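Local coordinates for tyrosine specific protein phosphatase (Trypanosoma cruzi, PDB 4AZ1), which probably hydrolyses phosphate esters on the tyrosine residues of other proteins, as members of the protein tyrosine phosphatase family do, at residues N80-D85 with F90-A95; I113-M118 with K214-T219; A208-V213 with I237-A242; T244-G249 with L282-R287; D258-M263 with G269-M274. All coordinates share one frame; numbering follows the deposited sequence.

Overall arrangement
The contacts follow the phosphatase domain from its central sheet into its helices. Contact 1 pairs strands 79-82 and 90-93, and contact 2 lies on the same sheet, with centres about 12 Å apart. Contacts 2 and 3 share helix 203-215. Contacts 3 and 4 share helix 232-247, with centres about 10 Å apart. Contact 5 is nested within the chain loop that contact 4 closes. Ile237 of contact 3 meets both Phe90 of contact 1 and Met263 of contact 5. The family's HCX5R signature begins at His225, which Ala95 of contact 1 and Met118 of contact 2 both touch. Contact 5 reaches it through Gln272 on Ile230. A formic acid molecule, probably from the crystallisation liquor, sits at the far end of contact 1.

Contact 1. Residues N80-D85 with F90-A95; sequences NLIDLD and FVACQA. With FMT (formic acid), chain H.
Ile82, Phe90 and Ala92 form the apolar centre, all on one face of the strand pair. Ile82 CG1 lies 3.9 Å from the methyl CB of Ala92. Ile82 CG1 stands anti to its own carbonyl carbon (chi1 -48°), which turns this branch along the neighbouring strand to Ala92. Ile82 CB and Phe90 CB meet near the backbone, 4.2 Å apart. Phe90 CB also lies against Ile237 of helix 232-247, and the ring runs on to Tyr240 and Val213. On the other face, Leu81 CD1 lies 3.6 Å from Phe90 O, nearer than it comes to Val91 CG2. The two strands are a beta hairpin, and 79-82 is the outermost strand on this side of the chain's mixed sheet. Ile82 and Phe90 form a hydrogen-bonded antiparallel pair. Ile82 N reaches Phe90 O at 2.6 Å in a nearly straight bond (168°). Phe90 N returns a bond to Ile82 O at 3.0 Å. Asn80 and Ala92 make the second such pair: Asn80 N to Ala92 O is 2.9 Å and Ala92 N to Asn80 O is 3.0 Å. At the polar edge, the buried Asn80 amide is satisfied by Arg267 (to OD1) and Thr60 (to ND2). Gln94 NE2, beyond the paired residues, donates to O1 of a formic acid molecule at 3.0 Å. That molecule, probably from the crystallisation liquor, is also bonded to Asn78 N.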
# COMPACT_ATOMS: atom_id res chain seq x y z
N ASN A 80 8.33 6.71 -15.22
CA ASN A 80 9.51 6.80 -16.06
C ASN A 80 10.38 7.99 -15.69
O ASN A 80 9.87 9.03 -15.24
CB ASN A 80 9.12 6.92 -17.53
CG ASN A 80 8.36 5.70 -18.03
OD1 ASN A 80 7.13 5.65 -17.94
ND2 ASN A 80 9.09 4.72 -18.58
N LEU A 81 11.68 7.83 -15.89
CA LEU A 81 12.64 8.91 -15.67
C LEU A 81 12.58 9.89 -16.84
O LEU A 81 12.82 9.50 -17.97
CB LEU A 81 14.07 8.34 -15.58
CG LEU A 81 15.17 9.33 -15.18
CD1 LEU A 81 14.87 9.92 -13.83
CD2 LEU A 81 16.57 8.70 -15.18
N ILE A 82 12.24 11.14 -16.59
CA ILE A 82 12.25 12.10 -17.68
C ILE A 82 13.50 12.97 -17.63
O ILE A 82 13.72 13.68 -16.65
CB ILE A 82 11.01 13.00 -17.67
CG1 ILE A 82 9.74 12.16 -17.51
CG2 ILE A 82 10.97 13.84 -18.97
CD1 ILE A 82 9.41 11.29 -18.71
N ASP A 83 14.31 12.91 -18.68
CA ASP A 83 15.55 13.68 -18.74
C ASP A 83 15.54 14.53 -20.01
O ASP A 83 15.48 14.00 -21.12
CB ASP A 83 16.75 12.72 -18.74
CG ASP A 83 18.10 13.45 -18.80
OD1 ASP A 83 18.28 14.51 -18.14
OD2 ASP A 83 19.00 12.95 -19.51
N LEU A 84 15.58 15.85 -19.85
CA LEU A 84 15.59 16.76 -20.99
C LEU A 84 16.86 17.62 -21.05
O LEU A 84 16.84 18.70 -21.64
CB LEU A 84 14.36 17.67 -20.97
CG LEU A 84 13.01 16.95 -21.00
CD1 LEU A 84 11.92 17.76 -20.30
CD2 LEU A 84 12.60 16.65 -22.43
N ASP A 85 17.95 17.14 -20.45
CA ASP A 85 19.23 17.88 -20.45
C ASP A 85 19.06 19.20 -19.71
O ASP A 85 19.55 20.25 -20.15
CB ASP A 85 19.73 18.15 -21.88
CG ASP A 85 20.08 16.88 -22.63
OD1 ASP A 85 20.67 15.97 -22.01
OD2 ASP A 85 19.78 16.80 -23.84
N PHE A 90 13.03 14.26 -13.79
CA PHE A 90 11.74 14.06 -13.18
C PHE A 90 11.38 12.59 -13.21
O PHE A 90 11.86 11.85 -14.07
CB PHE A 90 10.70 14.90 -13.92
CG PHE A 90 10.92 16.37 -13.79
CD1 PHE A 90 11.76 17.05 -14.68
CD2 PHE A 90 10.34 17.09 -12.75
CE1 PHE A 90 11.99 18.41 -14.54
CE2 PHE A 90 10.56 18.45 -12.60
CZ PHE A 90 11.39 19.12 -13.50
N VAL A 91 10.56 12.17 -12.25
CA VAL A 91 9.91 10.88 -12.36
C VAL A 91 8.43 11.14 -12.60
O VAL A 91 7.71 11.62 -11.72
CB VAL A 91 10.11 10.02 -11.09
CG1 VAL A 91 9.36 8.71 -11.23
CG2 VAL A 91 11.60 9.74 -10.88
N ALA A 92 7.99 10.87 -13.83
CA ALA A 92 6.58 11.02 -14.15
C ALA A 92 5.91 9.68 -13.88
O ALA A 92 6.31 8.66 -14.45
CB ALA A 92 6.39 11.42 -15.63
N CYS A 93 4.90 9.65 -13.02
CA CYS A 93 4.29 8.37 -12.69
C CYS A 93 2.83 8.53 -12.37
O CYS A 93 2.34 9.65 -12.23
CB CYS A 93 5.02 7.71 -11.51
SG CYS A 93 4.98 8.70 -10.00
N GLN A 94 2.12 7.41 -12.28
CA GLN A 94 0.69 7.44 -11.96
C GLN A 94 0.55 7.70 -10.47
O GLN A 94 1.54 7.63 -9.71
CB GLN A 94 0.06 6.08 -12.28
CG GLN A 94 0.61 4.97 -11.38
CD GLN A 94 -0.06 3.61 -11.57
OE1 GLN A 94 -0.84 3.40 -12.50
NE2 GLN A 94 0.26 2.68 -10.68
N ALA A 95 -0.67 8.02 -10.04
CA ALA A 95 -0.99 7.99 -8.61
C ALA A 95 -1.06 6.50 -8.24
O ALA A 95 -1.86 5.75 -8.82
CB ALA A 95 -2.36 8.68 -8.35
C FMT H . 2.88 4.48 -8.84
O1 FMT H . 2.89 3.47 -9.56
O2 FMT H . 3.41 5.57 -9.11

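Contact 2. Residues I113-M118 with K214-T219; sequences ISLVIM and KNSPTT
Ser114 and Leu115 turn their side chains to Pro217 and Ser216 through similar first torsions. Ser114 OG is roughly anti to its backbone N (chi1 155°), and Leu115 CG is more exactly so (chi1 173°). Ser216 differs: its OG sits between its own N and carbonyl carbon (chi1 82°). The contact belongs to a beta-alpha-beta crossover. Strand 184-191, helix 203-215 and strand 222-225 form the crossover, and strand 115-118 lies between its two strands in the sheet. Residues 216 and 217 begin the return from the helix to strand 222-225. Leu115 leads off strand 115-118 and sends CD2 to Ser216, where CB is 3.8 Å away. Ser216 OG is a little farther from the same methyl, at 4.1 Å. This hydroxyl is hydrogen-bonded to Val213 O, one turn back at the helix end, so its polar end is already used. The touch with Leu115 is therefore made mainly by the CB of Ser216. Val222 and Val189, on the flanking strands, also pack on Leu115. Ser114 lies just before the strand and meets the proline ring. No hydrogen bond joins the two segments. They meet in van der Waals contact, which is partly buried. Ser114 CB is 3.7 Å from Pro217 CG, and Ser114 OG lies 3.3 Å from Pro217 CD.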
# COMPACT_ATOMS: atom_id res chain seq x y z
N ILE A 113 14.09 10.63 -2.46
CA ILE A 113 13.39 11.67 -3.20
C ILE A 113 13.09 12.84 -2.27
O ILE A 113 12.63 12.64 -1.14
CB ILE A 113 12.12 11.11 -3.85
CG1 ILE A 113 12.49 10.03 -4.88
CG2 ILE A 113 11.29 12.22 -4.48
CD1 ILE A 113 13.46 10.52 -5.97
N SER A 114 13.37 14.06 -2.73
CA SER A 114 13.20 15.23 -1.87
C SER A 114 11.88 15.98 -2.13
O SER A 114 11.36 16.67 -1.24
CB SER A 114 14.43 16.15 -1.98
OG SER A 114 14.12 17.50 -1.67
N LEU A 115 11.31 15.82 -3.32
CA LEU A 115 10.12 16.59 -3.69
C LEU A 115 9.16 15.78 -4.54
O LEU A 115 9.52 15.23 -5.59
CB LEU A 115 10.51 17.89 -4.42
CG LEU A 115 9.36 18.73 -5.00
CD1 LEU A 115 8.43 19.22 -3.89
CD2 LEU A 115 9.88 19.92 -5.80
N VAL A 116 7.92 15.71 -4.07
CA VAL A 116 6.84 15.05 -4.76
C VAL A 116 5.79 16.08 -5.08
O VAL A 116 5.32 16.80 -4.19
CB VAL A 116 6.19 13.97 -3.87
CG1 VAL A 116 4.89 13.46 -4.54
CG2 VAL A 116 7.17 12.82 -3.65
N ILE A 117 5.41 16.18 -6.35
CA ILE A 117 4.37 17.11 -6.74
C ILE A 117 3.19 16.33 -7.26
O ILE A 117 3.33 15.48 -8.14
CB ILE A 117 4.84 18.07 -7.83
CG1 ILE A 117 5.99 18.92 -7.29
CG2 ILE A 117 3.68 18.96 -8.30
CD1 ILE A 117 6.47 19.94 -8.28
N MET A 118 2.02 16.59 -6.66
CA MET A 118 0.79 15.91 -7.01
C MET A 118 -0.15 16.94 -7.63
O MET A 118 -0.50 17.93 -6.97
CB MET A 118 0.16 15.29 -5.74
CG MET A 118 -1.18 14.64 -6.00
SD MET A 118 -1.84 13.95 -4.47
CE MET A 118 -3.47 13.47 -5.06
N LYS A 214 12.55 24.32 -8.77
CA LYS A 214 13.85 24.99 -8.88
C LYS A 214 14.63 25.04 -7.58
O LYS A 214 15.86 24.95 -7.58
CB LYS A 214 13.66 26.42 -9.37
CG LYS A 214 13.10 26.56 -10.76
CD LYS A 214 12.96 28.03 -11.10
CE LYS A 214 11.64 28.31 -11.80
NZ LYS A 214 11.24 29.74 -11.68
N ASN A 215 13.92 25.23 -6.47
CA ASN A 215 14.57 25.34 -5.16
C ASN A 215 14.88 23.96 -4.56
O ASN A 215 15.53 23.86 -3.51
CB ASN A 215 13.70 26.19 -4.20
CG ASN A 215 13.59 27.64 -4.65
OD1 ASN A 215 14.17 28.05 -5.66
ND2 ASN A 215 12.83 28.44 -3.90
N SER A 216 14.42 22.90 -5.22
CA SER A 216 14.68 21.53 -4.76
C SER A 216 16.06 21.08 -5.26
O SER A 216 16.61 21.69 -6.18
CB SER A 216 13.61 20.58 -5.30
OG SER A 216 13.92 20.21 -6.63
N PRO A 217 16.64 20.02 -4.65
CA PRO A 217 17.99 19.60 -5.06
C PRO A 217 18.07 18.88 -6.42
O PRO A 217 17.17 18.12 -6.79
CB PRO A 217 18.43 18.64 -3.93
CG PRO A 217 17.16 18.19 -3.30
CD PRO A 217 16.16 19.30 -3.46
N THR A 218 19.15 19.11 -7.14
CA THR A 218 19.31 18.56 -8.48
C THR A 218 19.93 17.17 -8.43
O THR A 218 20.07 16.50 -9.46
CB THR A 218 20.21 19.46 -9.35
OG1 THR A 218 21.53 19.51 -8.78
CG2 THR A 218 19.63 20.87 -9.41
N THR A 219 20.32 16.75 -7.23
CA THR A 219 20.94 15.44 -7.03
C THR A 219 19.95 14.27 -7.14
O THR A 219 20.36 13.12 -7.35
CB THR A 219 21.71 15.35 -5.69
OG1 THR A 219 20.89 15.86 -4.64
CG2 THR A 219 23.00 16.17 -5.76

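Contact 3. Residues A208-V213 with I237-A242; sequences ALLTNV and IGAYAA
Tyr240 and Leu210 bury the most surface here, and Val213 adds a smaller share. All three are buried in the chain. Helices 208-213 and 237-242 run at 71° to each other, and the axes of these segments come within 10.6 Å of each other. That wide spacing is bridged by side chains. Leu210 points at the other helix and uses both methyls. Its CD2 meets the base of Tyr240, 3.7 Å from CB and 3.9 Å from CA. The same methyl lies at the edge of the Tyr240 ring, near the ring plane. Its CD1 only skirts Ala239 CB, at 4.5 Å. Tyr240 holds CG anti to its backbone N (chi1 167°), and this carries the ring along the flank of helix 208-213 toward Val213. There Val213 CG1 approaches the ring obliquely, 3.8 Å from both CD1 and CE1 of Tyr240. What passes between the two helices is all apolar. The Tyr240 hydroxyl has its polar partner farther out, in a hydrogen bond with His88 ND1. The Phe90 ring packs edge-to-face with that of Tyr240. Leu236 and Leu243 of helix 232-247 also touch Leu210. Strand 115-118 backs the other helix, with Ile117 touching Val213. The pair thus joins the crossover helix 203-215 to the helix that follows the HCX5R phosphate-binding loop, in the sheet-and-helix core of the protein tyrosine phosphatase fold.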
# COMPACT_ATOMS: atom_id res chain seq x y z
N ALA A 208 4.24 28.77 -8.92
CA ALA A 208 4.62 28.46 -7.55
C ALA A 208 5.17 27.03 -7.48
O ALA A 208 6.19 26.77 -6.83
CB ALA A 208 3.43 28.61 -6.63
N LEU A 209 4.51 26.11 -8.17
CA LEU A 209 5.00 24.74 -8.27
C LEU A 209 6.41 24.70 -8.87
O LEU A 209 7.29 23.99 -8.36
CB LEU A 209 4.06 23.88 -9.11
CG LEU A 209 2.70 23.49 -8.54
CD1 LEU A 209 2.05 22.50 -9.47
CD2 LEU A 209 2.84 22.89 -7.14
N LEU A 210 6.64 25.46 -9.94
CA LEU A 210 7.94 25.46 -10.60
C LEU A 210 9.01 26.07 -9.70
O LEU A 210 10.18 25.68 -9.77
CB LEU A 210 7.86 26.17 -11.95
CG LEU A 210 6.90 25.49 -12.94
CD1 LEU A 210 6.77 26.31 -14.19
CD2 LEU A 210 7.40 24.10 -13.27
N THR A 211 8.61 27.02 -8.86
CA THR A 211 9.53 27.59 -7.88
C THR A 211 9.99 26.50 -6.91
O THR A 211 11.18 26.40 -6.61
CB THR A 211 8.89 28.76 -7.12
OG1 THR A 211 8.79 29.89 -8.01
CG2 THR A 211 9.73 29.16 -5.91
N ASN A 212 9.05 25.66 -6.46
CA ASN A 212 9.43 24.51 -5.65
C ASN A 212 10.43 23.63 -6.35
O ASN A 212 11.45 23.27 -5.77
CB ASN A 212 8.20 23.68 -5.25
CG ASN A 212 7.35 24.36 -4.22
OD1 ASN A 212 6.13 24.34 -4.29
ND2 ASN A 212 8.00 25.01 -3.25
N VAL A 213 10.14 23.28 -7.61
CA VAL A 213 11.05 22.45 -8.40
C VAL A 213 12.45 23.04 -8.41
O VAL A 213 13.42 22.36 -8.07
CB VAL A 213 10.53 22.23 -9.84
CG1 VAL A 213 11.60 21.62 -10.72
CG2 VAL A 213 9.32 21.33 -9.83
N ILE A 237 5.90 19.24 -16.39
CA ILE A 237 7.28 18.98 -16.75
C ILE A 237 7.63 19.74 -18.05
O ILE A 237 8.72 20.30 -18.18
CB ILE A 237 7.56 17.46 -16.87
CG1 ILE A 237 7.38 16.78 -15.51
CG2 ILE A 237 8.98 17.21 -17.37
CD1 ILE A 237 7.31 15.25 -15.55
N GLY A 238 6.67 19.80 -18.98
CA GLY A 238 6.88 20.53 -20.22
C GLY A 238 7.06 22.02 -20.01
O GLY A 238 7.92 22.67 -20.63
N ALA A 239 6.23 22.59 -19.14
CA ALA A 239 6.32 24.01 -18.82
C ALA A 239 7.66 24.32 -18.16
O ALA A 239 8.29 25.33 -18.48
CB ALA A 239 5.16 24.44 -17.92
N TYR A 240 8.08 23.45 -17.24
CA TYR A 240 9.40 23.60 -16.61
C TYR A 240 10.48 23.66 -17.69
O TYR A 240 11.33 24.56 -17.68
CB TYR A 240 9.71 22.44 -15.66
CG TYR A 240 11.17 22.42 -15.24
CD1 TYR A 240 11.64 23.23 -14.21
CD2 TYR A 240 12.10 21.58 -15.88
CE1 TYR A 240 12.99 23.23 -13.83
CE2 TYR A 240 13.45 21.58 -15.50
CZ TYR A 240 13.88 22.40 -14.47
OH TYR A 240 15.21 22.39 -14.10
N ALA A 241 10.46 22.68 -18.58
CA ALA A 241 11.45 22.61 -19.65
C ALA A 241 11.39 23.85 -20.52
O ALA A 241 12.40 24.53 -20.73
CB ALA A 241 11.25 21.37 -20.49
N ALA A 242 10.20 24.16 -21.03
CA ALA A 242 10.05 25.32 -21.89
C ALA A 242 10.53 26.60 -21.22
O ALA A 242 11.18 27.43 -21.86
CB ALA A 242 8.59 25.45 -22.37

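Contact 4. Residues T244-G249 with L282-R287; sequences THLERG and LTLMCR
Leu246 and Leu284 run antiparallel alongside each other, their methyls meeting between helices 232-247 and 274-288. Leu246 CD1 is 3.9 Å from Leu284 CD2. With its CG anti to the backbone N (chi1 -176°), Leu246 extends toward helix 274-288. Both its methyls also rest on Arg287 CG, CD1 at 4.0 Å and CD2 at 4.1 Å. These two side chains pass at a slant. Beyond CG the arginine chain bends at chi2 and chi3, which brings its head round to Glu247. The glutamate and arginine chains lie nearly perpendicular, with carboxylate and guanidinium planes 37° apart. Arg287 NH1 donates to Glu247 OE2 at 3.2 Å, in a salt bridge bent to 139° at the hydrogen. The donor comes from above the carboxylate plane, and OE2 in turn lies off the guanidinium plane. Glu247 CG, 3.8 Å from Arg287 NH1, lies at the guanidinium edge and in its plane. Arg287 has a second acid partner, since its NE forms a salt bridge with Glu207. Just past Glu247, helix 232-247 ends in a Schellman motif, with Gly249 at the positive-phi position. The bond to OE2 is long and tilted, and Lys214 NZ makes a long, weak ion pair with the same oxygen. The Glu247 carboxylate therefore probably helps offset the positive charges of both Arg287 and Lys214.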
# COMPACT_ATOMS: atom_id res chain seq x y z
N THR A 244 12.75 26.88 -18.81
CA THR A 244 14.20 26.83 -18.65
C THR A 244 14.87 27.29 -19.94
O THR A 244 15.85 28.04 -19.91
CB THR A 244 14.69 25.42 -18.28
OG1 THR A 244 14.08 24.99 -17.05
CG2 THR A 244 16.21 25.41 -18.11
N HIS A 245 14.34 26.87 -21.09
CA HIS A 245 14.85 27.37 -22.37
C HIS A 245 14.73 28.89 -22.47
O HIS A 245 15.64 29.57 -22.94
CB HIS A 245 14.16 26.68 -23.54
CG HIS A 245 14.64 25.28 -23.77
ND1 HIS A 245 15.85 25.01 -24.37
CD2 HIS A 245 14.11 24.09 -23.43
CE1 HIS A 245 16.03 23.70 -24.42
NE2 HIS A 245 14.98 23.12 -23.86
N LEU A 246 13.59 29.41 -22.01
CA LEU A 246 13.34 30.84 -22.01
C LEU A 246 14.39 31.56 -21.18
O LEU A 246 14.97 32.56 -21.61
CB LEU A 246 11.93 31.12 -21.47
CG LEU A 246 11.38 32.56 -21.46
CD1 LEU A 246 9.86 32.55 -21.54
CD2 LEU A 246 11.83 33.33 -20.22
N GLU A 247 14.64 31.03 -19.98
CA GLU A 247 15.58 31.63 -19.04
C GLU A 247 17.05 31.58 -19.48
O GLU A 247 17.86 32.40 -19.04
CB GLU A 247 15.43 30.97 -17.66
CG GLU A 247 14.22 31.46 -16.87
CD GLU A 247 13.99 30.66 -15.59
OE1 GLU A 247 14.49 29.52 -15.48
OE2 GLU A 247 13.30 31.19 -14.68
N ARG A 248 17.40 30.62 -20.33
CA ARG A 248 18.77 30.52 -20.83
C ARG A 248 18.88 30.91 -22.31
O ARG A 248 19.87 30.60 -22.99
CB ARG A 248 19.40 29.14 -20.53
CG ARG A 248 18.66 27.95 -21.06
CD ARG A 248 19.35 26.62 -20.75
NE ARG A 248 19.72 26.44 -19.35
CZ ARG A 248 20.16 25.29 -18.83
NH1 ARG A 248 20.25 24.22 -19.61
NH2 ARG A 248 20.49 25.20 -17.55
N GLY A 249 17.85 31.61 -22.80
CA GLY A 249 17.91 32.26 -24.09
C GLY A 249 17.85 31.31 -25.27
O GLY A 249 18.25 31.66 -26.38
N LEU A 282 0.52 28.81 -22.78
CA LEU A 282 -0.04 29.83 -21.89
C LEU A 282 0.94 30.23 -20.78
O LEU A 282 1.03 31.41 -20.43
CB LEU A 282 -1.34 29.33 -21.24
CG LEU A 282 -2.45 29.04 -22.24
CD1 LEU A 282 -3.73 28.54 -21.54
CD2 LEU A 282 -2.73 30.27 -23.08
N THR A 283 1.65 29.27 -20.22
CA THR A 283 2.63 29.61 -19.18
C THR A 283 3.76 30.44 -19.78
O THR A 283 4.29 31.34 -19.13
CB THR A 283 3.20 28.37 -18.44
OG1 THR A 283 4.15 27.69 -19.26
CG2 THR A 283 2.09 27.42 -18.07
N LEU A 284 4.14 30.15 -21.03
CA LEU A 284 5.22 30.91 -21.67
C LEU A 284 4.75 32.34 -21.87
O LEU A 284 5.46 33.30 -21.55
CB LEU A 284 5.63 30.29 -23.01
CG LEU A 284 6.50 29.03 -22.93
CD1 LEU A 284 6.67 28.42 -24.30
CD2 LEU A 284 7.88 29.32 -22.31
N MET A 285 3.53 32.48 -22.38
CA MET A 285 2.95 33.80 -22.59
C MET A 285 2.87 34.60 -21.29
O MET A 285 3.29 35.76 -21.26
CB MET A 285 1.58 33.67 -23.26
CG MET A 285 1.65 33.08 -24.66
SD MET A 285 0.02 32.74 -25.36
CE MET A 285 -0.52 34.42 -25.77
N CYS A 286 2.34 34.01 -20.22
CA CYS A 286 2.28 34.70 -18.94
C CYS A 286 3.66 35.15 -18.45
O CYS A 286 3.82 36.30 -18.03
CB CYS A 286 1.61 33.83 -17.87
SG CYS A 286 -0.14 33.56 -18.16
N ARG A 287 4.65 34.27 -18.53
CA ARG A 287 6.01 34.65 -18.13
C ARG A 287 6.49 35.84 -18.94
O ARG A 287 7.17 36.73 -18.42
CB ARG A 287 6.98 33.47 -18.30
CG ARG A 287 8.44 33.80 -17.96
CD ARG A 287 8.63 34.13 -16.47
NE ARG A 287 8.45 32.96 -15.61
CZ ARG A 287 9.38 32.03 -15.40
NH1 ARG A 287 10.57 32.14 -15.99
NH2 ARG A 287 9.14 31.00 -14.60

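Contact 5. Residues D258-M263 with G269-M274; sequences DVVSAM and GMVQRM
Apolar packing carries this contact, and Val271 is one hub of it. Val271 CG2 lies 4.0 Å from Val260 CG1, the two valines standing nearly perpendicular. Met263 bends at its last torsion (chi3 -56°), and its methyl CE lies 3.8 Å from the same Val271 CG2. Met263 and Met270 are likewise steeply inclined to each other. Near the backbone, Met263 CB is 4.0 Å from Met270 CB. Farther out, Met263 SD is 4.1 Å from Met270 CE. Carbon-to-carbonyl contacts fill in round these: Met270 CG is 3.8 Å from Met263 O, and Val260 CG1 is 3.9 Å from Met270 O. The loop's polar backbone is held from the helix end, with Val271 O accepting a bond from Arg264 NH2 and Met270 O a weak one from Arg264 NE. By sequence, 269-274 probably corresponds to the Q-loop region that borders the active site in this family. Nearby, Arg273 forms a salt bridge with Asp196, in the WPD sequence. Between these segments, then, the hold is apolar, made by four buried side chains, while Arg264 of the same helix adds polar bonds to the loop backbone.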
# COMPACT_ATOMS: atom_id res chain seq x y z
N ASP A 258 9.07 20.46 -29.57
CA ASP A 258 10.28 19.64 -29.37
C ASP A 258 10.35 19.02 -27.96
O ASP A 258 10.68 17.84 -27.80
CB ASP A 258 11.52 20.47 -29.65
CG ASP A 258 11.66 20.83 -31.12
OD1 ASP A 258 11.15 20.06 -31.97
OD2 ASP A 258 12.27 21.87 -31.43
N VAL A 259 10.06 19.83 -26.95
CA VAL A 259 10.05 19.39 -25.57
C VAL A 259 9.04 18.27 -25.34
O VAL A 259 9.36 17.25 -24.73
CB VAL A 259 9.73 20.56 -24.63
CG1 VAL A 259 9.18 20.06 -23.30
CG2 VAL A 259 10.99 21.40 -24.41
N VAL A 260 7.82 18.45 -25.84
CA VAL A 260 6.81 17.43 -25.66
C VAL A 260 7.17 16.17 -26.44
O VAL A 260 6.99 15.05 -25.96
CB VAL A 260 5.39 17.95 -25.99
CG1 VAL A 260 4.35 16.83 -25.92
CG2 VAL A 260 5.03 19.04 -25.00
N SER A 261 7.74 16.36 -27.63
CA SER A 261 8.15 15.22 -28.44
C SER A 261 9.18 14.37 -27.68
O SER A 261 9.09 13.14 -27.64
CB SER A 261 8.72 15.69 -29.77
OG SER A 261 8.19 14.93 -30.84
N ALA A 262 10.14 15.04 -27.05
CA ALA A 262 11.18 14.33 -26.29
C ALA A 262 10.65 13.68 -25.01
O ALA A 262 11.15 12.63 -24.59
CB ALA A 262 12.34 15.27 -25.98
N MET A 263 9.66 14.30 -24.37
CA MET A 263 9.04 13.67 -23.21
C MET A 263 8.31 12.40 -23.65
O MET A 263 8.39 11.38 -22.97
CB MET A 263 8.03 14.62 -22.55
CG MET A 263 8.65 15.78 -21.79
SD MET A 263 7.40 16.65 -20.80
CE MET A 263 6.20 17.07 -22.08
N GLY A 269 2.79 8.91 -24.49
CA GLY A 269 1.53 9.60 -24.31
C GLY A 269 1.60 10.87 -23.48
O GLY A 269 0.55 11.47 -23.21
N MET A 270 2.81 11.28 -23.09
CA MET A 270 2.98 12.50 -22.29
C MET A 270 2.26 13.70 -22.91
O MET A 270 2.35 13.94 -24.14
CB MET A 270 4.47 12.84 -22.07
CG MET A 270 5.18 12.00 -21.01
SD MET A 270 4.64 12.30 -19.31
CE MET A 270 5.88 13.47 -18.76
N VAL A 271 1.57 14.46 -22.05
CA VAL A 271 0.59 15.47 -22.47
C VAL A 271 -0.55 14.79 -23.23
O VAL A 271 -0.49 14.58 -24.45
CB VAL A 271 1.21 16.64 -23.25
CG1 VAL A 271 0.17 17.72 -23.45
CG2 VAL A 271 2.42 17.21 -22.48
N GLN A 272 -1.58 14.44 -22.48
CA GLN A 272 -2.64 13.55 -22.91
C GLN A 272 -3.74 14.29 -23.67
O GLN A 272 -4.36 13.72 -24.55
CB GLN A 272 -3.21 12.89 -21.65
CG GLN A 272 -4.32 11.86 -21.85
CD GLN A 272 -4.75 11.26 -20.51
OE1 GLN A 272 -4.51 11.84 -19.45
NE2 GLN A 272 -5.38 10.09 -20.56
N ARG A 273 -4.00 15.54 -23.31
CA ARG A 273 -5.16 16.26 -23.85
C ARG A 273 -4.73 17.55 -24.49
O ARG A 273 -3.73 18.15 -24.08
CB ARG A 273 -6.18 16.56 -22.73
CG ARG A 273 -6.56 15.34 -21.92
CD ARG A 273 -7.81 15.58 -21.06
NE ARG A 273 -7.91 14.61 -19.97
CZ ARG A 273 -8.31 13.34 -20.13
NH1 ARG A 273 -8.62 12.88 -21.34
NH2 ARG A 273 -8.39 12.52 -19.08
N MET A 274 -5.49 17.99 -25.48
CA MET A 274 -5.13 19.17 -26.26
C MET A 274 -4.94 20.40 -25.36
O MET A 274 -3.97 21.15 -25.50
CB MET A 274 -6.20 19.43 -27.34
CG MET A 274 -5.89 20.59 -28.28
SD MET A 274 -6.36 22.20 -27.58
CE MET A 274 -8.13 22.19 -27.90